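Long-range contacts in STAS/SEC14 domain-containing protein (Shewanella loihica PV-4, PDB 2Q3L), which is of unknown function but adopts the SpoIIAA-like fold of the STAS clan and may bind ligands and associate with membranes: residues Asn5-Ala10 with Lys29-Asp34; Val55-Ile60 with Ala89-Gly94. One frame throughout, in Å; residues are numbered along the deposited sequence.

Interaction 1: Asn5-Ala10 with Lys29-Asp34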
ATOM      1  N   ASN A   5      -3.001 -10.563   0.795  1.00 51.63           N
ATOM      2  CA  ASN A   5      -4.344 -10.057   0.543  1.00 52.07           C
ATOM      3  C   ASN A   5      -4.624  -9.646  -0.915  1.00 51.45           C
ATOM      4  O   ASN A   5      -3.786  -9.032  -1.569  1.00 51.87           O
ATOM      5  CB  ASN A   5      -4.652  -8.867   1.494  1.00 51.87           C
ATOM      6  CG  ASN A   5      -3.560  -7.673   1.441  1.00 62.16           C
ATOM      7  OD1 ASN A   5      -2.370  -7.860   1.788  1.00 53.13           O
ATOM      8  ND2 ASN A   5      -4.026  -6.444   1.087  1.00 43.88           N
ATOM      9  N   LEU A   6      -5.796 -10.007  -1.420  1.00 50.50           N
ATOM     10  CA  LEU A   6      -6.190  -9.671  -2.790  1.00 51.50           C
ATOM     11  C   LEU A   6      -6.674  -8.230  -2.863  1.00 49.79           C
ATOM     12  O   LEU A   6      -7.545  -7.821  -2.082  1.00 49.57           O
ATOM     13  CB  LEU A   6      -7.363 -10.532  -3.260  1.00 51.19           C
ATOM     14  CG  LEU A   6      -7.821 -10.214  -4.690  1.00 53.83           C
ATOM     15  CD1 LEU A   6      -6.884 -10.873  -5.691  1.00 62.46           C
ATOM     16  CD2 LEU A   6      -9.217 -10.666  -4.918  1.00 55.84           C
ATOM     17  N   HIS A   7      -6.185  -7.490  -3.848  1.00 48.76           N
ATOM     18  CA  HIS A   7      -6.634  -6.102  -4.025  1.00 48.41           C
ATOM     19  C   HIS A   7      -6.455  -5.656  -5.446  1.00 46.64           C
ATOM     20  O   HIS A   7      -5.741  -6.289  -6.212  1.00 51.27           O
ATOM     21  CB  HIS A   7      -5.863  -5.170  -3.078  1.00 46.31           C
ATOM     22  CG  HIS A   7      -4.389  -5.184  -3.318  1.00 43.64           C
ATOM     23  ND1 HIS A   7      -3.743  -4.212  -4.071  1.00 45.91           N
ATOM     24  CD2 HIS A   7      -3.439  -6.067  -2.942  1.00 36.02           C
ATOM     25  CE1 HIS A   7      -2.452  -4.495  -4.120  1.00 48.44           C
ATOM     26  NE2 HIS A   7      -2.243  -5.623  -3.457  1.00 46.69           N
ATOM     27  N   GLY A   8      -7.138  -4.586  -5.801  1.00 47.83           N
ATOM     28  CA  GLY A   8      -6.989  -3.972  -7.104  1.00 47.71           C
ATOM     29  C   GLY A   8      -8.180  -3.166  -7.557  1.00 46.52           C
ATOM     30  O   GLY A   8      -9.221  -3.141  -6.913  1.00 48.74           O
ATOM     31  N   ILE A   9      -8.008  -2.522  -8.698  1.00 47.43           N
ATOM     32  CA  ILE A   9      -9.095  -1.808  -9.355  1.00 47.70           C
ATOM     33  C   ILE A   9      -9.209  -2.382 -10.737  1.00 47.49           C
ATOM     34  O   ILE A   9      -8.219  -2.463 -11.446  1.00 47.33           O
ATOM     35  CB  ILE A   9      -8.844  -0.304  -9.473  1.00 46.00           C
ATOM     36  CG1 ILE A   9      -8.390   0.263  -8.130  1.00 45.09           C
ATOM     37  CG2 ILE A   9     -10.069   0.397  -9.964  1.00 50.63           C
ATOM     38  CD1 ILE A   9      -7.970   1.728  -8.167  1.00 50.31           C
ATOM     39  N   ALA A  10     -10.413  -2.851 -11.083  1.00 50.00           N
ATOM     40  CA  ALA A  10     -10.734  -3.283 -12.433  1.00 53.15           C
ATOM     41  C   ALA A  10     -11.430  -2.077 -13.053  1.00 53.10           C
ATOM     42  O   ALA A  10     -12.291  -1.493 -12.411  1.00 51.13           O
ATOM     43  CB  ALA A  10     -11.720  -4.477 -12.423  1.00 54.40           C
ATOM     44  N   LYS A  29      -7.635  -3.702  -0.208  1.00 49.16           N
ATOM     45  CA  LYS A  29      -6.966  -2.501   0.287  1.00 46.77           C
ATOM     46  C   LYS A  29      -6.124  -1.949  -0.863  1.00 46.75           C
ATOM     47  O   LYS A  29      -5.113  -2.513  -1.233  1.00 44.55           O
ATOM     48  CB  LYS A  29      -6.115  -2.879   1.509  1.00 49.49           C
ATOM     49  CG  LYS A  29      -5.354  -1.713   2.161  1.00 57.69           C
ATOM     50  CD  LYS A  29      -6.236  -0.656   2.764  1.00 59.94           C
ATOM     51  CE  LYS A  29      -5.481   0.106   3.856  1.00 60.75           C
ATOM     52  NZ  LYS A  29      -6.155   1.353   4.252  1.00 65.27           N
ATOM     53  N   LEU A  30      -6.575  -0.827  -1.423  1.00 49.48           N
ATOM     54  CA  LEU A  30      -5.976  -0.233  -2.613  1.00 47.10           C
ATOM     55  C   LEU A  30      -4.657   0.435  -2.278  1.00 46.42           C
ATOM     56  O   LEU A  30      -4.519   1.044  -1.204  1.00 49.01           O
ATOM     57  CB  LEU A  30      -6.931   0.799  -3.238  1.00 43.73           C
ATOM     58  CG  LEU A  30      -8.347   0.286  -3.527  1.00 41.57           C
ATOM     59  CD1 LEU A  30      -9.121   1.386  -4.310  1.00 46.00           C
ATOM     60  CD2 LEU A  30      -8.358  -0.967  -4.336  1.00 44.64           C
ATOM     61  N   THR A  31      -3.700   0.276  -3.196  1.00 42.36           N
ATOM     62  CA  THR A  31      -2.380   0.828  -3.072  1.00 45.52           C
ATOM     63  C   THR A  31      -2.164   1.830  -4.193  1.00 46.33           C
ATOM     64  O   THR A  31      -2.954   1.922  -5.130  1.00 46.40           O
ATOM     65  CB  THR A  31      -1.305  -0.246  -3.222  1.00 44.51           C
ATOM     66  OG1 THR A  31      -1.440  -0.822  -4.512  1.00 45.67           O
ATOM     67  CG2 THR A  31      -1.443  -1.359  -2.144  1.00 45.25           C
ATOM     68  N   HIS A  32      -1.106   2.608  -4.044  1.00 44.37           N
ATOM     69  CA  HIS A  32      -0.692   3.545  -5.044  1.00 47.18           C
ATOM     70  C   HIS A  32      -0.370   2.857  -6.403  1.00 47.11           C
ATOM     71  O   HIS A  32      -0.662   3.387  -7.486  1.00 49.39           O
ATOM     72  CB  HIS A  32       0.526   4.274  -4.497  1.00 45.52           C
ATOM     73  CG  HIS A  32       1.256   5.069  -5.523  1.00 52.34           C
ATOM     74  ND1 HIS A  32       0.708   6.189  -6.126  1.00 44.19           N
ATOM     75  CD2 HIS A  32       2.502   4.931  -6.036  1.00 47.22           C
ATOM     76  CE1 HIS A  32       1.586   6.696  -6.971  1.00 48.67           C
ATOM     77  NE2 HIS A  32       2.687   5.972  -6.923  1.00 46.08           N
ATOM     78  N   GLU A  33       0.206   1.667  -6.327  1.00 48.71           N
ATOM     79  CA  GLU A  33       0.518   0.865  -7.492  1.00 50.13           C
ATOM     80  C   GLU A  33      -0.779   0.515  -8.222  1.00 48.73           C
ATOM     81  O   GLU A  33      -0.781   0.492  -9.429  1.00 52.46           O
ATOM     82  CB  GLU A  33       1.298  -0.387  -7.124  1.00 48.16           C
ATOM     83  CG  GLU A  33       2.728  -0.107  -6.578  1.00 53.22           C
ATOM     84  CD  GLU A  33       2.815   0.679  -5.204  1.00 67.40           C
ATOM     85  OE1 GLU A  33       1.918   0.528  -4.319  1.00 60.36           O
ATOM     86  OE2 GLU A  33       3.814   1.438  -5.005  1.00 73.26           O
ATOM     87  N   ASP A  34      -1.878   0.310  -7.498  1.00 48.08           N
ATOM     88  CA  ASP A  34      -3.184   0.034  -8.132  1.00 48.87           C
ATOM     89  C   ASP A  34      -3.671   1.247  -8.905  1.00 49.00           C
ATOM     90  O   ASP A  34      -4.192   1.067 -10.007  1.00 51.36           O
ATOM     91  CB  ASP A  34      -4.255  -0.424  -7.111  1.00 50.17           C
ATOM     92  CG  ASP A  34      -3.886  -1.727  -6.412  1.00 51.84           C
ATOM     93  OD1 ASP A  34      -3.038  -2.477  -6.949  1.00 58.07           O
ATOM     94  OD2 ASP A  34      -4.415  -1.975  -5.315  1.00 47.29           O
TER
HETATM   95  O   HOH W   1      -6.723  -6.343   0.384  1.00 44.46           O
HETATM   96  O   HOH W   2      -2.890  -3.971  -0.096  1.00 52.62           O
HETATM   97  O   HOH W   3      -5.278  -1.878 -10.313  1.00 57.24           O
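His7 and Asp34 meet nearly at right angles, the imidazole offering its ND1 edge to the carboxylate. The bond from His7 ND1 to Asp34 OD2 is short, 2.6 Å, and fairly straight (162° at the hydrogen). OD2 lies in the ring plane and accepts the N-H on its syn lone pair, although the carboxylate is turned 40° from the ring. With CG between the backbone N and the carbonyl carbon (chi1 60°), His7 turns ND1 toward Asp34; His7 CB lies 3.3 Å from Lys29 O. Asp34 OD2 also accepts from Thr31 N, 3.2 Å away, from well above the carboxylate plane. In return Thr31 OG1 accepts from Asp34 N, which completes a capping box at the start of helix 32-45. Two donors grip one carboxylate oxygen, and the cap positions the histidine's partner. Gly8, passing beside Asp34, has backbone angles that themselves call for glycine. Ile9 and Leu30 also cross at about a right angle, Ile9 CG1 lying 4.0 Å from Leu30 CD2, which also packs on Gly8 O. Water 1 links Asn5 ND2 and Leu6 O to Lys29 N, and water 2 joins Asn5 ND2 to Lys29 O. Asn5 OD1 bonds to His7 NE2 of the second subunit, whose Asn5 does the same for this His7. The contact closes the open end of the hairpin of strands 7-16 and 19-30, with Ile9 and Leu30 against Tyr35 of helix 32-45 and Leu30 also on Leu63 and Leu66 of strand 54-66; at His7 and Gly8 the sheet runs on antiparallel into the second subunit.

Interaction 2: Val55-Ile60 with Ala89-Gly94; sequences VALIDI and AIIGQG
Peptide groups of Ala56-Ile60 and Ala89-Ile91 meet through their N-H and C=O edges in a parallel ladder, with side chains on both faces. Ala89 N reaches Ala56 O in the carbonyl plane at 2.9 Å, while Ile58 N approaches Ala89 O nearly in line with its C=O bond. Ile91 N comes to Ile58 O tilted 24° from that carbonyl plane, and Ile60 N closes the ladder on Ile91 O at 2.9 Å. Leu57, Asp59, Ala89 and Ile91 stand on one face of these strands, Ile58 and Ile90 on the other. On the first face Leu57 reaches obliquely over to Ile91, its CG anti to the backbone N (chi1 179°), and the two CD1 atoms, of Leu57 and Ile91, come within a tight 3.3 Å. With an alanine at Leu57, the CD1 methyl of Ile91 would probably lose its neighbour and a gap open beneath helix 118-125. Asp59 turns its OD1 to Thr61 OG1 of its own strand. On the second face Ile58 and Ile90 lie side by side, Ile90 CD1 resting 4.0 Å from Ile58 CB. The other branch of Ile90, CG2, meets Ile60 CD1 at 3.6 Å, so Ile90 touches two residues. Beyond it, Gly92 CA passes 4.1 Å from Ile60 CG1, where a side chain on Gly92 would be tight. The pair completes a beta-alpha-beta unit through helix 68-81; strand 19-30 flanks 55-60 on its other edge, helix 118-125 packs on Leu57, Ala89 and Ile91, and helix 95-107 meets Ile60 and Ile90.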
ATOM      1  N   VAL A  55     -20.690   9.031 -17.549  1.00 49.11           N
ATOM      2  CA  VAL A  55     -21.429   8.423 -16.485  1.00 48.68           C
ATOM      3  C   VAL A  55     -20.629   7.206 -16.064  1.00 48.61           C
ATOM      4  O   VAL A  55     -20.182   6.455 -16.898  1.00 49.20           O
ATOM      5  CB  VAL A  55     -22.910   8.102 -16.870  1.00 49.97           C
ATOM      6  CG1 VAL A  55     -23.621   9.388 -17.308  1.00 47.80           C
ATOM      7  CG2 VAL A  55     -23.043   7.021 -17.957  1.00 50.62           C
ATOM      8  N   ALA A  56     -20.434   7.021 -14.767  1.00 47.37           N
ATOM      9  CA  ALA A  56     -19.693   5.853 -14.250  1.00 49.25           C
ATOM     10  C   ALA A  56     -20.402   5.063 -13.146  1.00 47.74           C
ATOM     11  O   ALA A  56     -21.286   5.583 -12.442  1.00 49.32           O
ATOM     12  CB  ALA A  56     -18.329   6.313 -13.716  1.00 48.71           C
ATOM     13  N   LEU A  57     -20.017   3.799 -13.040  1.00 46.29           N
ATOM     14  CA  LEU A  57     -20.429   2.901 -11.973  1.00 45.36           C
ATOM     15  C   LEU A  57     -19.177   2.482 -11.222  1.00 46.23           C
ATOM     16  O   LEU A  57     -18.183   2.094 -11.850  1.00 45.20           O
ATOM     17  CB  LEU A  57     -21.131   1.657 -12.536  1.00 48.34           C
ATOM     18  CG  LEU A  57     -21.633   0.560 -11.556  1.00 47.17           C
ATOM     19  CD1 LEU A  57     -22.830  -0.140 -12.045  1.00 52.29           C
ATOM     20  CD2 LEU A  57     -20.568  -0.462 -11.293  1.00 59.36           C
ATOM     21  N   ILE A  58     -19.219   2.531  -9.890  1.00 47.95           N
ATOM     22  CA  ILE A  58     -18.072   2.116  -9.052  1.00 47.70           C
ATOM     23  C   ILE A  58     -18.625   1.130  -8.041  1.00 48.63           C
ATOM     24  O   ILE A  58     -19.466   1.501  -7.217  1.00 47.63           O
ATOM     25  CB  ILE A  58     -17.396   3.293  -8.310  1.00 48.15           C
ATOM     26  CG1 ILE A  58     -17.108   4.448  -9.276  1.00 48.40           C
ATOM     27  CG2 ILE A  58     -16.111   2.836  -7.589  1.00 46.09           C
ATOM     28  CD1 ILE A  58     -16.529   5.637  -8.624  1.00 51.47           C
ATOM     29  N   ASP A  59     -18.214  -0.132  -8.186  1.00 46.97           N
ATOM     30  CA  ASP A  59     -18.617  -1.222  -7.299  1.00 48.67           C
ATOM     31  C   ASP A  59     -17.551  -1.265  -6.184  1.00 49.03           C
ATOM     32  O   ASP A  59     -16.355  -1.519  -6.423  1.00 42.99           O
ATOM     33  CB  ASP A  59     -18.749  -2.536  -8.102  1.00 46.77           C
ATOM     34  CG  ASP A  59     -19.056  -3.770  -7.221  1.00 55.79           C
ATOM     35  OD1 ASP A  59     -18.865  -3.729  -5.994  1.00 54.85           O
ATOM     36  OD2 ASP A  59     -19.444  -4.818  -7.776  1.00 58.77           O
ATOM     37  N   ILE A  60     -17.999  -0.913  -4.986  1.00 50.10           N
ATOM     38  CA  ILE A  60     -17.177  -0.961  -3.798  1.00 51.03           C
ATOM     39  C   ILE A  60     -17.639  -2.066  -2.842  1.00 51.85           C
ATOM     40  O   ILE A  60     -17.265  -2.044  -1.670  1.00 50.50           O
ATOM     41  CB  ILE A  60     -17.142   0.421  -3.058  1.00 51.38           C
ATOM     42  CG1 ILE A  60     -18.525   0.830  -2.516  1.00 50.72           C
ATOM     43  CG2 ILE A  60     -16.601   1.500  -4.002  1.00 52.12           C
ATOM     44  CD1 ILE A  60     -18.482   2.147  -1.709  1.00 48.45           C
ATOM     45  N   ALA A  89     -22.750   6.314 -10.097  1.00 48.64           N
ATOM     46  CA  ALA A  89     -23.500   5.350  -9.293  1.00 48.47           C
ATOM     47  C   ALA A  89     -22.531   4.564  -8.429  1.00 48.23           C
ATOM     48  O   ALA A  89     -21.632   3.968  -8.955  1.00 47.42           O
ATOM     49  CB  ALA A  89     -24.230   4.379 -10.192  1.00 49.65           C
ATOM     50  N   ILE A  90     -22.746   4.550  -7.114  1.00 48.06           N
ATOM     51  CA  ILE A  90     -21.949   3.746  -6.226  1.00 50.28           C
ATOM     52  C   ILE A  90     -22.720   2.503  -5.815  1.00 48.36           C
ATOM     53  O   ILE A  90     -23.807   2.602  -5.332  1.00 50.89           O
ATOM     54  CB  ILE A  90     -21.589   4.508  -4.957  1.00 50.11           C
ATOM     55  CG1 ILE A  90     -20.913   5.849  -5.315  1.00 49.64           C
ATOM     56  CG2 ILE A  90     -20.697   3.669  -4.070  1.00 51.28           C
ATOM     57  CD1 ILE A  90     -19.685   5.723  -6.120  1.00 44.30           C
ATOM     58  N   ILE A  91     -22.125   1.338  -5.994  1.00 49.03           N
ATOM     59  CA  ILE A  91     -22.738   0.074  -5.631  1.00 49.83           C
ATOM     60  C   ILE A  91     -22.020  -0.484  -4.426  1.00 48.38           C
ATOM     61  O   ILE A  91     -20.837  -0.777  -4.489  1.00 47.51           O
ATOM     62  CB  ILE A  91     -22.691  -0.915  -6.795  1.00 51.65           C
ATOM     63  CG1 ILE A  91     -23.515  -0.332  -7.933  1.00 58.43           C
ATOM     64  CG2 ILE A  91     -23.271  -2.288  -6.391  1.00 52.55           C
ATOM     65  CD1 ILE A  91     -23.728  -1.258  -9.065  1.00 73.05           C
ATOM     66  N   GLY A  92     -22.732  -0.599  -3.314  1.00 47.25           N
ATOM     67  CA  GLY A  92     -22.139  -1.150  -2.105  1.00 47.47           C
ATOM     68  C   GLY A  92     -23.200  -1.732  -1.199  1.00 48.07           C
ATOM     69  O   GLY A  92     -24.263  -2.125  -1.655  1.00 48.38           O
ATOM     70  N   GLN A  93     -22.910  -1.805   0.084  1.00 48.60           N
ATOM     71  CA  GLN A  93     -23.854  -2.343   1.024  1.00 50.06           C
ATOM     72  C   GLN A  93     -23.827  -1.520   2.269  1.00 49.87           C
ATOM     73  O   GLN A  93     -22.754  -1.141   2.739  1.00 52.57           O
ATOM     74  CB  GLN A  93     -23.459  -3.786   1.381  1.00 51.66           C
ATOM     75  N   GLY A  94     -24.997  -1.251   2.822  1.00 51.83           N
ATOM     76  CA  GLY A  94     -25.091  -0.589   4.125  1.00 51.41           C
ATOM     77  C   GLY A  94     -25.218   0.919   4.112  1.00 51.26           C
ATOM     78  O   GLY A  94     -24.828   1.591   3.156  1.00 49.73           O
TER

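How the interactions relate
The two contacts come one after the other along the chain, with helix 32-45 and then strand 54-66 leading from interaction 1 to interaction 2. Their centres are about 17 Å apart and their nearest atoms about 7 Å, without touching. Both reach the same mixed sheet: interaction 1 sits at the dimer-facing hairpin with its outermost strand 7-16, interaction 2 nearer the centre of the chain, in the parallel part, and the adjacent strands 19-30 and 54-66 connect the two. The side chains of Ile9 and of Ile58 each come to about 4 Å from a bound methylpentanediol, probably from the crystallisation liquor, though such molecules often mark pockets.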